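PDB 3GYC: putative glycoside hydrolase, which probably hydrolyses glycosidic bonds in carbohydrates, as expected of a cellulase-like TIM-barrel enzyme, though its substrate is not established. Local coordinates for residues A[16-28]-A[46-59]. Numbering follows the deposited sequence.
Sequences PRAITMWDFSWLE and LSERGYNAIRIDAY
Ala-18 O and Asn-52 N begin the backbone ladder, and Thr-20 N to Ala-53 O follows; midway Arg-55 N donates to Thr-20 O at 2.8 Å, Trp-22 N reaches Arg-55 O, and past a beta bulge at Trp-22 the Asp-57 N to Asp-23 O bond closes at 2.7 Å. Side chains add polar grips at both ends. Asn-52 turns OD1 back to Ala-18 N, 3.0 Å away and nearly in line with the amide C=O, while Arg-17 NH1 meets Asn-52 O at 2.9 Å, within its own guanidinium plane; NE donates to Leu-393 O and NH2 pairs with Asp-107. An alanine in place of Arg-17 would probably leave Asn-52 O without this donor and Asp-107 without its salt-bridge mate. These are the first two parallel strands of a TIM barrel, joined by the beta-alpha-beta crossover through helix 39-48. At their C-terminal ends, Trp-26 NE1 donates to a lone pair of Asp-57 O at 3.0 Å, and Tyr-59 OH donates to the anti lone pair of Glu-28 OE2 at 2.6 Å; OE2 also pairs with Arg-117. Apolar packing surrounds these bonds: Leu-27 CD2 sits over the Tyr-59 face, and Ile-56, with CG1 wedged between backbone N and carbonyl carbon (chi1 62°), lays CD1 over the Trp-26 face opposite Leu-27 CB.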
ATOM      1  N   PRO A  16      -8.894 -10.799 -10.831  1.00 14.65           N
ATOM      2  CA  PRO A  16      -8.188  -9.930  -9.946  1.00 12.40           C
ATOM      3  C   PRO A  16      -6.730  -9.758 -10.388  1.00 10.76           C
ATOM      4  O   PRO A  16      -6.194 -10.571 -11.096  1.00 12.59           O
ATOM      5  CB  PRO A  16      -8.203 -10.699  -8.618  1.00 12.56           C
ATOM      6  CG  PRO A  16      -9.404 -11.488  -8.660  1.00 13.10           C
ATOM      7  CD  PRO A  16      -9.613 -11.849 -10.110  1.00 13.09           C
ATOM      8  N   ARG A  17      -6.092  -8.706  -9.913  1.00 12.19           N
ATOM      9  CA  ARG A  17      -4.680  -8.492 -10.134  1.00 13.17           C
ATOM     10  C   ARG A  17      -3.838  -8.837  -8.900  1.00 12.57           C
ATOM     11  O   ARG A  17      -4.247  -8.622  -7.752  1.00 12.32           O
ATOM     12  CB  ARG A  17      -4.395  -7.062 -10.606  1.00 14.21           C
ATOM     13  CG  ARG A  17      -4.951  -6.827 -11.936  1.00 16.64           C
ATOM     14  CD  ARG A  17      -3.978  -6.174 -12.848  1.00 17.41           C
ATOM     15  NE  ARG A  17      -4.497  -6.047 -14.190  1.00 17.96           N
ATOM     16  CZ  ARG A  17      -3.734  -5.857 -15.268  1.00 19.30           C
ATOM     17  NH1 ARG A  17      -2.401  -5.806 -15.170  1.00 17.99           N
ATOM     18  NH2 ARG A  17      -4.304  -5.722 -16.447  1.00 19.02           N
ATOM     19  N   ALA A  18      -2.674  -9.431  -9.152  1.00 11.99           N
ATOM     20  CA  ALA A  18      -1.717  -9.749  -8.100  1.00 11.01           C
ATOM     21  C   ALA A  18      -0.792  -8.531  -8.039  1.00 11.62           C
ATOM     22  O   ALA A  18      -0.042  -8.214  -8.985  1.00 10.43           O
ATOM     23  CB  ALA A  18      -0.939 -11.042  -8.383  1.00 10.10           C
ATOM     24  N   ILE A  19      -0.876  -7.852  -6.913  1.00 11.64           N
ATOM     25  CA  ILE A  19      -0.217  -6.545  -6.686  1.00 10.95           C
ATOM     26  C   ILE A  19       0.913  -6.603  -5.670  1.00 12.48           C
ATOM     27  O   ILE A  19       0.937  -7.467  -4.802  1.00  9.76           O
ATOM     28  CB  ILE A  19      -1.314  -5.454  -6.305  1.00 11.93           C
ATOM     29  CG1 ILE A  19      -0.776  -4.027  -6.345  1.00 11.69           C
ATOM     30  CG2 ILE A  19      -1.975  -5.708  -4.917  1.00 10.43           C
ATOM     31  CD1 ILE A  19      -1.937  -2.935  -6.333  1.00 12.20           C
ATOM     32  N   THR A  20       1.896  -5.721  -5.833  1.00 12.26           N
ATOM     33  CA  THR A  20       2.934  -5.540  -4.857  1.00 12.68           C
ATOM     34  C   THR A  20       3.177  -4.017  -4.588  1.00 13.51           C
ATOM     35  O   THR A  20       3.088  -3.228  -5.495  1.00 13.48           O
ATOM     36  CB  THR A  20       4.253  -6.168  -5.280  1.00 13.05           C
ATOM     37  OG1 THR A  20       5.163  -5.960  -4.223  1.00 16.81           O
ATOM     38  CG2 THR A  20       4.870  -5.495  -6.532  1.00  9.83           C
HETATM   39  N   MSE A  21       3.420  -3.677  -3.328  1.00 13.35           N
HETATM   40  CA  MSE A  21       3.799  -2.330  -2.912  1.00 13.28           C
HETATM   41  C   MSE A  21       5.300  -2.111  -3.131  1.00 12.34           C
HETATM   42  O   MSE A  21       6.131  -2.814  -2.508  1.00 12.82           O
HETATM   43  CB  MSE A  21       3.520  -2.135  -1.433  1.00 12.69           C
HETATM   44  CG  MSE A  21       3.971  -0.776  -0.946  1.00 12.80           C
HETATM   45 SE   MSE A  21       4.074  -0.750   0.946  0.75  9.28          SE
HETATM   46  CE  MSE A  21       5.713  -1.799   1.158  1.00 12.08           C
ATOM     47  N   TRP A  22       5.638  -1.236  -4.086  1.00 12.36           N
ATOM     48  CA  TRP A  22       7.016  -0.765  -4.276  1.00 12.14           C
ATOM     49  C   TRP A  22       7.217   0.653  -3.718  1.00 12.83           C
ATOM     50  O   TRP A  22       8.311   1.239  -3.855  1.00 12.96           O
ATOM     51  CB  TRP A  22       7.451  -0.915  -5.723  1.00 11.89           C
ATOM     52  CG  TRP A  22       7.887  -2.334  -6.088  1.00 11.80           C
ATOM     53  CD1 TRP A  22       7.756  -3.449  -5.328  1.00 12.27           C
ATOM     54  CD2 TRP A  22       8.408  -2.797  -7.367  1.00 11.48           C
ATOM     55  NE1 TRP A  22       8.251  -4.568  -5.998  1.00 11.03           N
ATOM     56  CE2 TRP A  22       8.674  -4.181  -7.238  1.00 11.35           C
ATOM     57  CE3 TRP A  22       8.800  -2.157  -8.533  1.00 12.29           C
ATOM     58  CZ2 TRP A  22       9.206  -4.933  -8.263  1.00 11.48           C
ATOM     59  CZ3 TRP A  22       9.328  -2.896  -9.530  1.00 13.29           C
ATOM     60  CH2 TRP A  22       9.523  -4.275  -9.400  1.00 11.36           C
ATOM     61  N   ASP A  23       6.166   1.162  -3.063  1.00 11.98           N
ATOM     62  CA  ASP A  23       6.199   2.358  -2.225  1.00 12.13           C
ATOM     63  C   ASP A  23       7.056   3.500  -2.826  1.00 11.97           C
ATOM     64  O   ASP A  23       6.818   3.916  -3.946  1.00 12.00           O
ATOM     65  CB  ASP A  23       6.636   1.948  -0.795  1.00 10.73           C
ATOM     66  CG  ASP A  23       7.965   1.115  -0.786  1.00 13.80           C
ATOM     67  OD1 ASP A  23       7.891  -0.127  -1.013  1.00 13.64           O
ATOM     68  OD2 ASP A  23       9.067   1.704  -0.622  1.00 12.00           O
ATOM     69  N   PHE A  24       8.030   3.990  -2.073  1.00 11.56           N
ATOM     70  CA  PHE A  24       8.962   5.011  -2.552  1.00 12.57           C
ATOM     71  C   PHE A  24      10.323   4.362  -2.884  1.00 14.23           C
ATOM     72  O   PHE A  24      11.236   5.028  -3.375  1.00 14.73           O
ATOM     73  CB  PHE A  24       9.058   6.172  -1.537  1.00 11.35           C
ATOM     74  CG  PHE A  24       9.012   5.755  -0.092  1.00 13.41           C
ATOM     75  CD1 PHE A  24      10.186   5.448   0.603  1.00 15.41           C
ATOM     76  CD2 PHE A  24       7.806   5.690   0.586  1.00 12.63           C
ATOM     77  CE1 PHE A  24      10.120   5.078   1.984  1.00 15.63           C
ATOM     78  CE2 PHE A  24       7.749   5.329   1.934  1.00 13.66           C
ATOM     79  CZ  PHE A  24       8.913   5.021   2.619  1.00 15.14           C
ATOM     80  N   SER A  25      10.434   3.026  -2.711  1.00 11.82           N
ATOM     81  CA  SER A  25      11.672   2.342  -3.037  1.00  9.93           C
ATOM     82  C   SER A  25      11.990   2.334  -4.557  1.00 10.07           C
ATOM     83  O   SER A  25      13.149   2.373  -4.939  1.00  9.07           O
ATOM     84  CB  SER A  25      11.661   0.926  -2.480  1.00 10.65           C
ATOM     85  OG  SER A  25      11.516   0.879  -1.069  1.00  9.67           O
ATOM     86  N   TRP A  26      10.965   2.320  -5.414  1.00 10.54           N
ATOM     87  CA  TRP A  26      11.162   2.285  -6.842  1.00 10.00           C
ATOM     88  C   TRP A  26      12.028   3.455  -7.333  1.00 10.36           C
ATOM     89  O   TRP A  26      12.783   3.310  -8.313  1.00 10.06           O
ATOM     90  CB  TRP A  26       9.774   2.277  -7.583  1.00  9.80           C
ATOM     91  CG  TRP A  26       9.069   3.599  -7.498  1.00  9.81           C
ATOM     92  CD1 TRP A  26       8.260   4.027  -6.507  1.00 10.63           C
ATOM     93  CD2 TRP A  26       9.158   4.682  -8.433  1.00  7.83           C
ATOM     94  NE1 TRP A  26       7.849   5.320  -6.749  1.00 10.89           N
ATOM     95  CE2 TRP A  26       8.356   5.730  -7.940  1.00  8.83           C
ATOM     96  CE3 TRP A  26       9.837   4.871  -9.618  1.00 11.16           C
ATOM     97  CZ2 TRP A  26       8.220   6.936  -8.602  1.00  9.58           C
ATOM     98  CZ3 TRP A  26       9.709   6.039 -10.272  1.00 10.59           C
ATOM     99  CH2 TRP A  26       8.908   7.069  -9.772  1.00 12.29           C
ATOM    100  N   LEU A  27      11.884   4.610  -6.685  1.00 10.33           N
ATOM    101  CA  LEU A  27      12.649   5.787  -7.084  1.00 10.74           C
ATOM    102  C   LEU A  27      13.902   5.943  -6.225  1.00 11.55           C
ATOM    103  O   LEU A  27      14.954   6.323  -6.753  1.00 12.87           O
ATOM    104  CB  LEU A  27      11.765   7.040  -6.965  1.00 10.23           C
ATOM    105  CG  LEU A  27      12.345   8.347  -7.476  1.00 10.14           C
ATOM    106  CD1 LEU A  27      12.739   8.200  -8.958  1.00  9.06           C
ATOM    107  CD2 LEU A  27      11.329   9.522  -7.190  1.00  7.48           C
ATOM    108  N   GLU A  28      13.801   5.654  -4.934  1.00 10.21           N
ATOM    109  CA  GLU A  28      14.893   5.916  -3.982  1.00 10.78           C
ATOM    110  C   GLU A  28      16.008   4.905  -3.886  1.00 13.20           C
ATOM    111  O   GLU A  28      17.143   5.279  -3.651  1.00 10.23           O
ATOM    112  CB  GLU A  28      14.314   6.096  -2.589  1.00 10.98           C
ATOM    113  CG  GLU A  28      13.611   7.428  -2.506  1.00 11.43           C
ATOM    114  CD  GLU A  28      12.980   7.695  -1.162  1.00 11.30           C
ATOM    115  OE1 GLU A  28      13.615   7.421  -0.122  1.00 13.94           O
ATOM    116  OE2 GLU A  28      11.879   8.299  -1.139  1.00 11.00           O
ATOM    117  N   LEU A  46       9.476  -9.437 -11.495  1.00 10.05           N
ATOM    118  CA  LEU A  46       8.136  -9.264 -10.989  1.00 10.93           C
ATOM    119  C   LEU A  46       7.134 -10.056 -11.866  1.00 12.03           C
ATOM    120  O   LEU A  46       6.311 -10.775 -11.346  1.00 12.62           O
ATOM    121  CB  LEU A  46       7.749  -7.761 -11.032  1.00 11.49           C
ATOM    122  CG  LEU A  46       6.400  -7.426 -10.406  1.00 12.16           C
ATOM    123  CD1 LEU A  46       6.457  -7.801  -8.924  1.00 12.28           C
ATOM    124  CD2 LEU A  46       5.950  -5.991 -10.629  1.00 12.34           C
ATOM    125  N   SER A  47       7.203  -9.894 -13.178  1.00 11.60           N
ATOM    126  CA  SER A  47       6.287 -10.630 -14.096  1.00 15.67           C
ATOM    127  C   SER A  47       6.506 -12.125 -14.060  1.00 14.84           C
ATOM    128  O   SER A  47       5.550 -12.884 -14.140  1.00 14.89           O
ATOM    129  CB  SER A  47       6.467 -10.167 -15.526  1.00 16.79           C
ATOM    130  OG  SER A  47       6.089  -8.818 -15.635  1.00 22.55           O
ATOM    131  N   GLU A  48       7.771 -12.539 -13.996  1.00 16.07           N
ATOM    132  CA  GLU A  48       8.143 -13.964 -13.898  1.00 16.67           C
ATOM    133  C   GLU A  48       7.485 -14.577 -12.641  1.00 15.67           C
ATOM    134  O   GLU A  48       7.107 -15.748 -12.626  1.00 16.62           O
ATOM    135  CB  GLU A  48       9.668 -14.078 -13.820  1.00 19.62           C
ATOM    136  CG  GLU A  48      10.213 -15.479 -13.625  1.00 24.12           C
ATOM    137  CD  GLU A  48      11.739 -15.565 -13.347  1.00 27.51           C
ATOM    138  OE1 GLU A  48      12.393 -14.560 -12.909  1.00 31.57           O
ATOM    139  OE2 GLU A  48      12.288 -16.696 -13.510  1.00 29.81           O
ATOM    140  N   ARG A  49       7.374 -13.801 -11.570  1.00 12.51           N
ATOM    141  CA  ARG A  49       6.733 -14.247 -10.350  1.00 11.62           C
ATOM    142  C   ARG A  49       5.192 -14.214 -10.466  1.00 13.84           C
ATOM    143  O   ARG A  49       4.508 -14.754  -9.611  1.00 14.41           O
ATOM    144  CB  ARG A  49       7.232 -13.433  -9.156  1.00 11.70           C
ATOM    145  CG  ARG A  49       8.680 -13.720  -8.897  1.00 11.92           C
ATOM    146  CD  ARG A  49       9.367 -12.671  -8.099  1.00 12.38           C
ATOM    147  NE  ARG A  49      10.669 -13.131  -7.682  1.00 11.90           N
ATOM    148  CZ  ARG A  49      11.723 -13.320  -8.467  1.00 12.57           C
ATOM    149  NH1 ARG A  49      11.669 -13.136  -9.788  1.00 13.47           N
ATOM    150  NH2 ARG A  49      12.850 -13.750  -7.932  1.00 13.02           N
ATOM    151  N   GLY A  50       4.665 -13.576 -11.523  1.00 12.07           N
ATOM    152  CA  GLY A  50       3.223 -13.549 -11.793  1.00 12.23           C
ATOM    153  C   GLY A  50       2.463 -12.339 -11.291  1.00 11.39           C
ATOM    154  O   GLY A  50       1.240 -12.337 -11.333  1.00 10.81           O
ATOM    155  N   TYR A  51       3.172 -11.325 -10.773  1.00  9.35           N
ATOM    156  CA  TYR A  51       2.511 -10.101 -10.335  1.00 11.15           C
ATOM    157  C   TYR A  51       2.228  -9.257 -11.583  1.00 12.18           C
ATOM    158  O   TYR A  51       3.023  -9.245 -12.519  1.00 14.43           O
ATOM    159  CB  TYR A  51       3.375  -9.289  -9.315  1.00 11.14           C
ATOM    160  CG  TYR A  51       3.576 -10.075  -8.062  1.00 10.51           C
ATOM    161  CD1 TYR A  51       2.620 -10.082  -7.071  1.00 10.68           C
ATOM    162  CD2 TYR A  51       4.697 -10.904  -7.912  1.00 11.48           C
ATOM    163  CE1 TYR A  51       2.763 -10.906  -5.935  1.00  9.94           C
ATOM    164  CE2 TYR A  51       4.857 -11.731  -6.762  1.00 10.35           C
ATOM    165  CZ  TYR A  51       3.891 -11.711  -5.792  1.00 10.96           C
ATOM    166  OH  TYR A  51       3.997 -12.549  -4.690  1.00 10.87           O
ATOM    167  N   ASN A  52       1.077  -8.595 -11.612  1.00 11.43           N
ATOM    168  CA  ASN A  52       0.708  -7.725 -12.727  1.00 10.65           C
ATOM    169  C   ASN A  52       0.174  -6.351 -12.300  1.00 10.09           C
ATOM    170  O   ASN A  52      -0.459  -5.657 -13.068  1.00  9.99           O
ATOM    171  CB  ASN A  52      -0.203  -8.430 -13.738  1.00 10.58           C
ATOM    172  CG  ASN A  52      -1.507  -8.922 -13.156  1.00  9.78           C
ATOM    173  OD1 ASN A  52      -1.721  -8.887 -11.927  1.00  9.62           O
ATOM    174  ND2 ASN A  52      -2.413  -9.343 -14.045  1.00  8.12           N
ATOM    175  N   ALA A  53       0.474  -5.950 -11.062  1.00  9.75           N
ATOM    176  CA  ALA A  53       0.131  -4.615 -10.572  1.00 10.99           C
ATOM    177  C   ALA A  53       1.176  -4.203  -9.504  1.00 11.74           C
ATOM    178  O   ALA A  53       1.772  -5.056  -8.844  1.00 13.51           O
ATOM    179  CB  ALA A  53      -1.320  -4.579  -9.985  1.00 10.45           C
ATOM    180  N   ILE A  54       1.402  -2.902  -9.368  1.00 12.18           N
ATOM    181  CA  ILE A  54       2.320  -2.331  -8.391  1.00 11.52           C
ATOM    182  C   ILE A  54       1.663  -1.089  -7.800  1.00 12.20           C
ATOM    183  O   ILE A  54       0.989  -0.356  -8.502  1.00 12.79           O
ATOM    184  CB  ILE A  54       3.649  -1.902  -9.067  1.00 11.14           C
ATOM    185  CG1 ILE A  54       4.244  -3.049  -9.897  1.00 11.82           C
ATOM    186  CG2 ILE A  54       4.646  -1.432  -8.068  1.00  9.95           C
ATOM    187  CD1 ILE A  54       5.468  -2.630 -10.828  1.00 11.60           C
ATOM    188  N   ARG A  55       1.825  -0.895  -6.507  1.00 11.47           N
ATOM    189  CA  ARG A  55       1.379   0.309  -5.816  1.00 12.14           C
ATOM    190  C   ARG A  55       2.632   1.157  -5.541  1.00 10.48           C
ATOM    191  O   ARG A  55       3.583   0.682  -4.928  1.00 10.50           O
ATOM    192  CB  ARG A  55       0.688  -0.078  -4.518  1.00 10.94           C
ATOM    193  CG  ARG A  55       0.360   1.077  -3.639  1.00 11.87           C
ATOM    194  CD  ARG A  55      -0.072   0.647  -2.338  1.00 14.28           C
ATOM    195  NE  ARG A  55      -0.323   1.762  -1.454  1.00 16.88           N
ATOM    196  CZ  ARG A  55      -0.042   1.772  -0.156  1.00 18.52           C
ATOM    197  NH1 ARG A  55       0.576   0.730   0.421  1.00 19.17           N
ATOM    198  NH2 ARG A  55      -0.296   2.857   0.559  1.00 19.69           N
ATOM    199  N   ILE A  56       2.681   2.399  -6.036  1.00 11.69           N
ATOM    200  CA  ILE A  56       3.858   3.186  -5.829  1.00 10.34           C
ATOM    201  C   ILE A  56       3.506   4.569  -5.290  1.00 10.53           C
ATOM    202  O   ILE A  56       2.377   5.058  -5.406  1.00  9.45           O
ATOM    203  CB  ILE A  56       4.703   3.381  -7.102  1.00 10.32           C
ATOM    204  CG1 ILE A  56       3.931   4.130  -8.215  1.00 11.19           C
ATOM    205  CG2 ILE A  56       5.243   2.105  -7.637  1.00 12.47           C
ATOM    206  CD1 ILE A  56       4.784   4.486  -9.423  1.00 11.34           C
ATOM    207  N   ASP A  57       4.517   5.177  -4.727  1.00 10.07           N
ATOM    208  CA  ASP A  57       4.411   6.578  -4.325  1.00 10.00           C
ATOM    209  C   ASP A  57       4.651   7.435  -5.577  1.00 10.17           C
ATOM    210  O   ASP A  57       5.679   7.269  -6.274  1.00 12.26           O
ATOM    211  CB  ASP A  57       5.434   6.897  -3.248  1.00 12.17           C
ATOM    212  CG  ASP A  57       5.161   8.252  -2.583  1.00 11.18           C
ATOM    213  OD1 ASP A  57       4.582   9.152  -3.230  1.00 11.69           O
ATOM    214  OD2 ASP A  57       5.441   8.370  -1.379  1.00 10.07           O
ATOM    215  N   ALA A  58       3.711   8.348  -5.857  1.00  8.85           N
ATOM    216  CA  ALA A  58       3.765   9.249  -7.030  1.00 10.05           C
ATOM    217  C   ALA A  58       4.469  10.593  -6.690  1.00 11.36           C
ATOM    218  O   ALA A  58       4.691  11.405  -7.600  1.00 12.15           O
ATOM    219  CB  ALA A  58       2.355   9.544  -7.521  1.00  9.13           C
ATOM    220  N   TYR A  59       4.770  10.819  -5.394  1.00 10.84           N
ATOM    221  CA  TYR A  59       5.403  12.086  -4.923  1.00 11.35           C
ATOM    222  C   TYR A  59       4.687  13.302  -5.542  1.00 11.66           C
ATOM    223  O   TYR A  59       5.340  14.197  -6.124  1.00 12.73           O
ATOM    224  CB  TYR A  59       6.865  12.132  -5.322  1.00 10.70           C
ATOM    225  CG  TYR A  59       7.790  11.061  -4.778  1.00 11.09           C
ATOM    226  CD1 TYR A  59       7.897   9.823  -5.381  1.00 10.53           C
ATOM    227  CD2 TYR A  59       8.642  11.333  -3.696  1.00 11.57           C
ATOM    228  CE1 TYR A  59       8.795   8.859  -4.901  1.00 10.87           C
ATOM    229  CE2 TYR A  59       9.525  10.376  -3.202  1.00 11.61           C
ATOM    230  CZ  TYR A  59       9.615   9.147  -3.817  1.00 12.34           C
ATOM    231  OH  TYR A  59      10.508   8.198  -3.347  1.00 12.30           O
TER
HETATM  232  O   HOH W   1      -5.172 -10.327 -13.450  1.00 13.47           O